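Local coordinates for aldo-keto reductase family 1 member C1 (Caenorhabditis elegans, PDB 1QWK), which probably reduces aldehydes or ketones with NADPH as an aldose reductase-like member of the aldo-keto reductase family, at residues Leu87-Arg97 against Gln137-Leu146; Leu250-Cys258 against Ser280-Glu290. All blocks are in the same frame, centred on the assembly; numbering follows the deposited sequence.

How the interactions relate
Both contacts belong to the outer layer of one (beta/alpha)8 TIM barrel, the fold of the aldo-keto reductases, and they lie on opposite sides of the chain's centre. Interaction 1 pairs the helices that follow strands 77-82 and 110-113; interaction 2 comes later in the chain and packs helix 283-289 on helix 245-255. Their centres are 36 Å apart and their nearest atoms about 19 Å. Measured between side chains, interaction 1 brings L87 within about 6 Å of H114, predicted to bind substrate, and F138 within about 7 Å of K81, predicted to lower the pKa of Y52, the likely proton donor. Interaction 2 lies away from the predicted sites.

Interaction 1: Leu87-Arg97 against Gln137-Leu146; sequences LAPGKLEGGLR and QFDAVYKAGL
Helix 92-97 crosses helix 137-143 at -49°, the axes 10.1 Å apart at closest, with L92 opposite Q137 and E93 opposite V141. In this TIM barrel the two are neighbouring outer helices, and the connection from strand 77-82 leads into the first. The Q137 side-chain amide is hydrogen-bonded to that connection and to the start of the helix. Its NE2 donates to A88 O at 2.9 Å; A88 O lies near the plane of the Q137 amide, while NE2 stands above the A88 carbonyl plane, on the face opposite K91 N. Its OE1 accepts from L92 N at 3.1 Å, and a water joins the same OE1 to E93 N. Cut back to an alanine, this position would lose both bonds, probably leaving L92 N without its side-chain acceptor and A88 O with K91 N alone of its two donors. Next to the amide the contact turns apolar. L92, its CG anti to the backbone N (chi1 -165°) and its branch turned by chi2, lays CD2 over the centre of the F138 ring, 3.5 Å from the centroid and nearly along the ring normal, while CD2 of L87 comes to the ring edge. Y111 of strand 110-113 meets both F138 and L92. Farther along, CD2 of L96 touches both V141 CB and L146 CB, the latter 3.5 Å away, just past the Schellman turn at G145. L146 spreads its methyls against one face of the R97 guanidinium, CD1 4.0 Å from R97 NH2. In the plane of that group, R97 NE makes a nearly straight hydrogen bond, part of a salt bridge, to E93 OE2 (3.1 Å, 173°).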
loop_
_atom_site.group_PDB
_atom_site.type_symbol
_atom_site.label_atom_id
_atom_site.label_comp_id
_atom_site.label_asym_id
_atom_site.label_seq_id
_atom_site.Cartn_x
_atom_site.Cartn_y
_atom_site.Cartn_z
ATOM N N LEU A 87 11.515 0.859 -14.428
ATOM C CA LEU A 87 10.596 1.765 -15.122
ATOM C C LEU A 87 11.188 2.280 -16.429
ATOM O O LEU A 87 10.466 2.802 -17.279
ATOM C CB LEU A 87 10.273 2.964 -14.231
ATOM C CG LEU A 87 9.630 2.653 -12.881
ATOM C CD1 LEU A 87 9.496 3.944 -12.075
ATOM C CD2 LEU A 87 8.276 2.002 -13.095
ATOM N N ALA A 88 12.503 2.145 -16.570
ATOM C CA ALA A 88 13.211 2.598 -17.766
ATOM C C ALA A 88 12.705 1.914 -19.031
ATOM O O ALA A 88 12.195 0.795 -18.987
ATOM C CB ALA A 88 14.705 2.349 -17.603
ATOM N N PRO A 89 12.854 2.582 -20.186
ATOM C CA PRO A 89 12.410 2.035 -21.469
ATOM C C PRO A 89 12.816 0.581 -21.700
ATOM O O PRO A 89 13.993 0.226 -21.594
ATOM C CB PRO A 89 13.044 2.986 -22.481
ATOM C CG PRO A 89 13.002 4.299 -21.750
ATOM C CD PRO A 89 13.477 3.906 -20.370
ATOM N N GLY A 90 11.821 -0.250 -21.997
ATOM C CA GLY A 90 12.049 -1.663 -22.263
ATOM C C GLY A 90 12.499 -2.530 -21.104
ATOM O O GLY A 90 12.877 -3.682 -21.318
ATOM N N LYS A 91 12.444 -2.006 -19.883
ATOM C CA LYS A 91 12.888 -2.770 -18.720
ATOM C C LYS A 91 11.772 -3.350 -17.850
ATOM O O LYS A 91 12.033 -4.211 -17.008
ATOM C CB LYS A 91 13.789 -1.899 -17.835
ATOM C CG LYS A 91 14.999 -1.301 -18.545
ATOM C CD LYS A 91 15.944 -2.369 -19.065
ATOM C CE LYS A 91 17.172 -1.737 -19.713
ATOM N NZ LYS A 91 18.102 -2.755 -20.280
ATOM N N LEU A 92 10.536 -2.904 -18.055
ATOM C CA LEU A 92 9.428 -3.373 -17.226
ATOM C C LEU A 92 9.096 -4.861 -17.313
ATOM O O LEU A 92 8.978 -5.533 -16.286
ATOM C CB LEU A 92 8.164 -2.566 -17.519
ATOM C CG LEU A 92 7.069 -2.741 -16.456
ATOM C CD1 LEU A 92 7.547 -2.147 -15.127
ATOM C CD2 LEU A 92 5.798 -2.059 -16.913
ATOM N N GLU A 93 8.937 -5.380 -18.525
ATOM C CA GLU A 93 8.589 -6.787 -18.672
ATOM C C GLU A 93 9.611 -7.688 -17.989
ATOM O O GLU A 93 9.246 -8.631 -17.283
ATOM C CB GLU A 93 8.466 -7.164 -20.147
ATOM C CG GLU A 93 7.805 -8.515 -20.349
ATOM C CD GLU A 93 7.734 -8.928 -21.802
ATOM O OE1 GLU A 93 7.246 -8.128 -22.630
ATOM O OE2 GLU A 93 8.164 -10.059 -22.108
ATOM N N GLY A 94 10.890 -7.399 -18.204
ATOM C CA GLY A 94 11.937 -8.190 -17.583
ATOM C C GLY A 94 11.823 -8.162 -16.070
ATOM O O GLY A 94 11.987 -9.184 -15.400
ATOM N N GLY A 95 11.536 -6.983 -15.526
ATOM C CA GLY A 95 11.398 -6.847 -14.087
ATOM C C GLY A 95 10.219 -7.647 -13.555
ATOM O O GLY A 95 10.323 -8.317 -12.532
ATOM N N LEU A 96 9.090 -7.580 -14.252
ATOM C CA LEU A 96 7.910 -8.311 -13.820
ATOM C C LEU A 96 8.136 -9.818 -13.885
ATOM O O LEU A 96 7.753 -10.548 -12.971
ATOM C CB LEU A 96 6.701 -7.925 -14.674
ATOM C CG LEU A 96 5.383 -8.645 -14.360
ATOM C CD1 LEU A 96 5.050 -8.546 -12.873
ATOM C CD2 LEU A 96 4.278 -8.032 -15.196
ATOM N N ARG A 97 8.763 -10.290 -14.957
ATOM C CA ARG A 97 9.010 -11.722 -15.079
ATOM C C ARG A 97 9.937 -12.205 -13.973
ATOM O O ARG A 97 9.810 -13.334 -13.491
ATOM C CB ARG A 97 9.582 -12.060 -16.462
ATOM C CG ARG A 97 8.529 -11.990 -17.564
ATOM C CD ARG A 97 9.069 -12.464 -18.900
ATOM N NE ARG A 97 8.071 -12.364 -19.966
ATOM C CZ ARG A 97 7.030 -13.181 -20.104
ATOM N NH1 ARG A 97 6.839 -14.174 -19.245
ATOM N NH2 ARG A 97 6.182 -13.008 -21.108
ATOM N N GLN A 137 4.414 0.826 -21.010
ATOM C CA GLN A 137 4.948 -0.496 -20.681
ATOM C C GLN A 137 3.978 -1.275 -19.792
ATOM O O GLN A 137 3.885 -2.501 -19.881
ATOM C CB GLN A 137 6.308 -0.386 -19.984
ATOM C CG GLN A 137 7.411 0.212 -20.843
ATOM C CD GLN A 137 8.781 0.004 -20.240
ATOM O OE1 GLN A 137 9.312 -1.109 -20.251
ATOM N NE2 GLN A 137 9.352 1.066 -19.684
ATOM N N PHE A 138 3.257 -0.562 -18.932
ATOM C CA PHE A 138 2.291 -1.212 -18.054
ATOM C C PHE A 138 1.113 -1.713 -18.878
ATOM O O PHE A 138 0.576 -2.795 -18.629
ATOM C CB PHE A 138 1.841 -0.241 -16.951
ATOM C CG PHE A 138 2.785 -0.200 -15.781
ATOM C CD1 PHE A 138 2.636 -1.096 -14.722
ATOM C CD2 PHE A 138 3.895 0.649 -15.790
ATOM C CE1 PHE A 138 3.574 -1.155 -13.697
ATOM C CE2 PHE A 138 4.838 0.593 -14.768
ATOM C CZ PHE A 138 4.682 -0.314 -13.717
ATOM N N ASP A 139 0.723 -0.922 -19.870
ATOM C CA ASP A 139 -0.370 -1.296 -20.762
ATOM C C ASP A 139 0.011 -2.618 -21.434
ATOM O O ASP A 139 -0.808 -3.530 -21.541
ATOM C CB ASP A 139 -0.561 -0.208 -21.818
ATOM C CG ASP A 139 -1.573 -0.591 -22.890
ATOM O OD1 ASP A 139 -2.774 -0.712 -22.573
ATOM O OD2 ASP A 139 -1.160 -0.779 -24.056
ATOM N N ALA A 140 1.267 -2.715 -21.865
ATOM C CA ALA A 140 1.768 -3.911 -22.535
ATOM C C ALA A 140 1.765 -5.167 -21.665
ATOM O O ALA A 140 1.337 -6.227 -22.119
ATOM C CB ALA A 140 3.175 -3.655 -23.073
ATOM N N VAL A 141 2.249 -5.064 -20.429
ATOM C CA VAL A 141 2.279 -6.234 -19.553
ATOM C C VAL A 141 0.860 -6.665 -19.186
ATOM O O VAL A 141 0.590 -7.852 -19.002
ATOM C CB VAL A 141 3.128 -5.982 -18.273
ATOM C CG1 VAL A 141 4.559 -5.666 -18.675
ATOM C CG2 VAL A 141 2.543 -4.845 -17.437
ATOM N N TYR A 142 -0.048 -5.697 -19.089
ATOM C CA TYR A 142 -1.447 -5.986 -18.786
ATOM C C TYR A 142 -2.046 -6.781 -19.946
ATOM O O TYR A 142 -2.683 -7.812 -19.743
ATOM C CB TYR A 142 -2.234 -4.683 -18.613
ATOM C CG TYR A 142 -3.722 -4.883 -18.404
ATOM C CD1 TYR A 142 -4.221 -5.398 -17.206
ATOM C CD2 TYR A 142 -4.630 -4.564 -19.411
ATOM C CE1 TYR A 142 -5.595 -5.587 -17.021
ATOM C CE2 TYR A 142 -5.999 -4.748 -19.240
ATOM C CZ TYR A 142 -6.477 -5.259 -18.045
ATOM O OH TYR A 142 -7.834 -5.433 -17.873
ATOM N N LYS A 143 -1.830 -6.299 -21.164
ATOM C CA LYS A 143 -2.365 -6.974 -22.341
ATOM C C LYS A 143 -1.737 -8.351 -22.530
ATOM O O LYS A 143 -2.358 -9.244 -23.103
ATOM C CB LYS A 143 -2.153 -6.101 -23.581
ATOM C CG LYS A 143 -3.080 -4.891 -23.603
ATOM C CD LYS A 143 -2.707 -3.897 -24.681
ATOM C CE LYS A 143 -3.714 -2.757 -24.731
ATOM N NZ LYS A 143 -3.272 -1.674 -25.653
ATOM N N ALA A 144 -0.519 -8.530 -22.026
ATOM C CA ALA A 144 0.164 -9.815 -22.148
ATOM C C ALA A 144 -0.388 -10.822 -21.144
ATOM O O ALA A 144 -0.079 -12.011 -21.213
ATOM C CB ALA A 144 1.669 -9.635 -21.937
ATOM N N GLY A 145 -1.192 -10.337 -20.202
ATOM C CA GLY A 145 -1.776 -11.213 -19.203
ATOM C C GLY A 145 -0.901 -11.515 -17.999
ATOM O O GLY A 145 -1.225 -12.394 -17.197
ATOM N N LEU A 146 0.207 -10.794 -17.866
ATOM C CA LEU A 146 1.128 -10.988 -16.750
ATOM C C LEU A 146 0.606 -10.351 -15.464
ATOM O O LEU A 146 1.012 -10.725 -14.364
ATOM C CB LEU A 146 2.499 -10.407 -17.097
ATOM C CG LEU A 146 3.229 -11.087 -18.267
ATOM C CD1 LEU A 146 4.536 -10.365 -18.567
ATOM C CD2 LEU A 146 3.485 -12.540 -17.921
HETATM O O HOH W 1 9.740 4.108 -19.596
HETATM O O HOH W 2 8.719 -3.650 -20.870
#

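Interaction 2: Leu250-Cys258 against Ser280-Glu290; sequences LRYALDRGC and SLTEEDIAKLE
Y252, D255 and R251 of helix 245-255 meet L281, I286 and E290 in a mixed apolar and polar helix packing on the outside of the TIM barrel, where helix 283-289 leans on the helix before strand 259-261. The axes are 10.8 Å apart at closest and cross at -121°. D255 holds the approach to the second helix: its OD2 accepts L281 N at 2.7 Å and R251 NE at 2.9 Å, from opposite faces of the carboxylate, while R251 NH2 takes OD1, a side-on grip by two nitrogens. R251 NH1 also reaches V276 O. Beyond L281, T282 and D285 form a capping box that starts helix 283-289. Between the polar ends, L281 CD1 lies 3.8 Å from Y252 CA, and the two branches of I286 touch different residues: CG2 meets Y252 CE1 at 3.7 Å, CD1 comes near D255 O. R256 CG rests over one face of the Y252 ring, offset toward its rim; the R256 guanidinium bonds to P183 O and only weakly to the tyrosine oxygen. With CG anti to the backbone N (chi1 164°), the far end of the Y252 ring reaches E290, where its OH donates to the anti lone pair of E290 OE2 at 2.6 Å.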
loop_
_atom_site.group_PDB
_atom_site.type_symbol
_atom_site.label_atom_id
_atom_site.label_comp_id
_atom_site.label_asym_id
_atom_site.label_seq_id
_atom_site.Cartn_x
_atom_site.Cartn_y
_atom_site.Cartn_z
ATOM N N LEU A 250 -7.841 2.569 10.943
ATOM C CA LEU A 250 -8.014 1.721 9.770
ATOM C C LEU A 250 -9.431 1.867 9.222
ATOM O O LEU A 250 -9.622 1.977 8.010
ATOM C CB LEU A 250 -7.733 0.255 10.120
ATOM C CG LEU A 250 -6.299 -0.028 10.585
ATOM C CD1 LEU A 250 -6.145 -1.504 10.927
ATOM C CD2 LEU A 250 -5.313 0.376 9.490
ATOM N N ARG A 251 -10.421 1.886 10.114
ATOM C CA ARG A 251 -11.811 2.025 9.691
ATOM C C ARG A 251 -12.014 3.393 9.049
ATOM O O ARG A 251 -12.806 3.543 8.121
ATOM C CB ARG A 251 -12.766 1.856 10.881
ATOM C CG ARG A 251 -14.226 1.706 10.470
ATOM C CD ARG A 251 -14.475 0.376 9.759
ATOM N NE ARG A 251 -15.442 0.519 8.679
ATOM C CZ ARG A 251 -15.887 -0.479 7.918
ATOM N NH1 ARG A 251 -15.457 -1.716 8.115
ATOM N NH2 ARG A 251 -16.752 -0.234 6.942
ATOM N N TYR A 252 -11.289 4.391 9.545
ATOM C CA TYR A 252 -11.381 5.737 8.990
ATOM C C TYR A 252 -11.039 5.683 7.502
ATOM O O TYR A 252 -11.791 6.172 6.660
ATOM C CB TYR A 252 -10.401 6.670 9.703
ATOM C CG TYR A 252 -10.150 7.961 8.956
ATOM C CD1 TYR A 252 -11.086 8.995 8.972
ATOM C CD2 TYR A 252 -8.987 8.131 8.197
ATOM C CE1 TYR A 252 -10.870 10.167 8.249
ATOM C CE2 TYR A 252 -8.763 9.298 7.470
ATOM C CZ TYR A 252 -9.708 10.309 7.500
ATOM O OH TYR A 252 -9.491 11.459 6.777
ATOM N N ALA A 253 -9.896 5.085 7.182
ATOM C CA ALA A 253 -9.467 4.981 5.791
ATOM C C ALA A 253 -10.448 4.159 4.957
ATOM O O ALA A 253 -10.741 4.503 3.813
ATOM C CB ALA A 253 -8.071 4.369 5.717
ATOM N N LEU A 254 -10.953 3.070 5.525
ATOM C CA LEU A 254 -11.902 2.228 4.801
ATOM C C LEU A 254 -13.165 3.000 4.450
ATOM O O LEU A 254 -13.651 2.934 3.322
ATOM C CB LEU A 254 -12.271 1.000 5.633
ATOM C CG LEU A 254 -11.218 -0.105 5.693
ATOM C CD1 LEU A 254 -11.634 -1.165 6.702
ATOM C CD2 LEU A 254 -11.056 -0.722 4.303
ATOM N N ASP A 255 -13.697 3.742 5.414
ATOM C CA ASP A 255 -14.911 4.485 5.153
ATOM C C ASP A 255 -14.705 5.745 4.314
ATOM O O ASP A 255 -15.673 6.394 3.903
ATOM C CB ASP A 255 -15.645 4.757 6.468
ATOM C CG ASP A 255 -16.285 3.493 7.027
ATOM O OD1 ASP A 255 -16.765 2.679 6.210
ATOM O OD2 ASP A 255 -16.319 3.296 8.258
ATOM N N ARG A 256 -13.443 6.075 4.045
ATOM C CA ARG A 256 -13.103 7.211 3.182
ATOM C C ARG A 256 -13.197 6.654 1.751
ATOM O O ARG A 256 -13.133 7.399 0.768
ATOM C CB ARG A 256 -11.663 7.696 3.433
ATOM C CG ARG A 256 -11.443 8.613 4.647
ATOM C CD ARG A 256 -11.936 10.042 4.400
ATOM N NE ARG A 256 -11.406 10.602 3.155
ATOM C CZ ARG A 256 -10.134 10.937 2.950
ATOM N NH1 ARG A 256 -9.230 10.782 3.908
ATOM N NH2 ARG A 256 -9.759 11.405 1.768
ATOM N N GLY A 257 -13.333 5.330 1.655
ATOM C CA GLY A 257 -13.449 4.665 0.367
ATOM C C GLY A 257 -12.142 4.114 -0.166
ATOM O O GLY A 257 -11.976 3.974 -1.379
ATOM N N CYS A 258 -11.219 3.782 0.732
ATOM C CA CYS A 258 -9.915 3.264 0.322
ATOM C C CYS A 258 -9.647 1.849 0.803
ATOM O O CYS A 258 -10.307 1.352 1.714
ATOM C CB CYS A 258 -8.791 4.143 0.878
ATOM S SG CYS A 258 -8.905 5.890 0.491
ATOM N N SER A 280 -18.701 0.632 11.713
ATOM C CA SER A 280 -18.449 1.543 10.604
ATOM C C SER A 280 -18.568 2.985 11.086
ATOM O O SER A 280 -19.209 3.266 12.106
ATOM C CB SER A 280 -19.441 1.306 9.460
ATOM O OG SER A 280 -20.754 1.680 9.840
ATOM N N LEU A 281 -17.943 3.893 10.345
ATOM C CA LEU A 281 -17.962 5.308 10.687
ATOM C C LEU A 281 -18.866 6.115 9.761
ATOM O O LEU A 281 -18.824 5.964 8.542
ATOM C CB LEU A 281 -16.538 5.869 10.641
ATOM C CG LEU A 281 -15.534 5.196 11.581
ATOM C CD1 LEU A 281 -14.184 5.901 11.476
ATOM C CD2 LEU A 281 -16.054 5.243 13.010
ATOM N N THR A 282 -19.692 6.969 10.356
ATOM C CA THR A 282 -20.604 7.819 9.597
ATOM C C THR A 282 -19.858 9.069 9.142
ATOM O O THR A 282 -18.736 9.314 9.577
ATOM C CB THR A 282 -21.781 8.279 10.465
ATOM O OG1 THR A 282 -21.285 9.124 11.512
ATOM C CG2 THR A 282 -22.492 7.082 11.079
ATOM N N GLU A 283 -20.490 9.858 8.278
ATOM C CA GLU A 283 -19.885 11.092 7.790
ATOM C C GLU A 283 -19.580 12.011 8.971
ATOM O O GLU A 283 -18.559 12.704 8.983
ATOM C CB GLU A 283 -20.830 11.805 6.822
ATOM C CG GLU A 283 -21.047 11.081 5.499
ATOM C CD GLU A 283 -22.111 11.753 4.639
ATOM O OE1 GLU A 283 -22.065 12.996 4.490
ATOM O OE2 GLU A 283 -22.986 11.039 4.101
ATOM N N GLU A 284 -20.466 12.014 9.964
ATOM C CA GLU A 284 -20.278 12.848 11.146
ATOM C C GLU A 284 -19.031 12.405 11.904
ATOM O O GLU A 284 -18.229 13.236 12.339
ATOM C CB GLU A 284 -21.493 12.751 12.073
ATOM C CG GLU A 284 -21.404 13.669 13.285
ATOM C CD GLU A 284 -22.473 13.383 14.320
ATOM O OE1 GLU A 284 -22.444 12.283 14.913
ATOM O OE2 GLU A 284 -23.341 14.256 14.540
ATOM N N ASP A 285 -18.877 11.091 12.063
ATOM C CA ASP A 285 -17.720 10.532 12.763
ATOM C C ASP A 285 -16.430 10.922 12.048
ATOM O O ASP A 285 -15.443 11.305 12.683
ATOM C CB ASP A 285 -17.788 8.999 12.824
ATOM C CG ASP A 285 -18.933 8.485 13.672
ATOM O OD1 ASP A 285 -19.260 9.118 14.698
ATOM O OD2 ASP A 285 -19.498 7.425 13.318
ATOM N N ILE A 286 -16.440 10.797 10.723
ATOM C CA ILE A 286 -15.275 11.134 9.912
ATOM C C ILE A 286 -14.916 12.610 10.075
ATOM O O ILE A 286 -13.749 12.961 10.280
ATOM C CB ILE A 286 -15.529 10.826 8.414
ATOM C CG1 ILE A 286 -15.709 9.318 8.218
ATOM C CG2 ILE A 286 -14.356 11.316 7.571
ATOM C CD1 ILE A 286 -16.030 8.915 6.791
ATOM N N ALA A 287 -15.927 13.473 10.000
ATOM C CA ALA A 287 -15.714 14.912 10.145
ATOM C C ALA A 287 -15.112 15.237 11.508
ATOM O O ALA A 287 -14.204 16.063 11.617
ATOM C CB ALA A 287 -17.035 15.655 9.965
ATOM N N LYS A 288 -15.618 14.582 12.547
ATOM C CA LYS A 288 -15.116 14.809 13.896
ATOM C C LYS A 288 -13.638 14.436 13.989
ATOM O O LYS A 288 -12.838 15.166 14.574
ATOM C CB LYS A 288 -15.918 13.991 14.910
ATOM C CG LYS A 288 -15.533 14.262 16.355
ATOM C CD LYS A 288 -15.792 15.716 16.720
ATOM C CE LYS A 288 -15.533 15.977 18.193
ATOM N NZ LYS A 288 -15.878 17.378 18.560
ATOM N N LEU A 289 -13.272 13.297 13.412
ATOM C CA LEU A 289 -11.880 12.868 13.456
ATOM C C LEU A 289 -10.958 13.814 12.701
ATOM O O LEU A 289 -9.788 13.939 13.044
ATOM C CB LEU A 289 -11.729 11.454 12.884
ATOM C CG LEU A 289 -12.376 10.297 13.651
ATOM C CD1 LEU A 289 -12.110 9.001 12.900
ATOM C CD2 LEU A 289 -11.819 10.210 15.063
ATOM N N GLU A 290 -11.484 14.488 11.683
ATOM C CA GLU A 290 -10.672 15.404 10.888
ATOM C C GLU A 290 -10.642 16.836 11.426
ATOM O O GLU A 290 -10.014 17.703 10.826
ATOM C CB GLU A 290 -11.178 15.426 9.443
ATOM C CG GLU A 290 -11.277 14.047 8.798
ATOM C CD GLU A 290 -11.799 14.106 7.371
ATOM O OE1 GLU A 290 -12.682 14.947 7.089
ATOM O OE2 GLU A 290 -11.339 13.302 6.530
#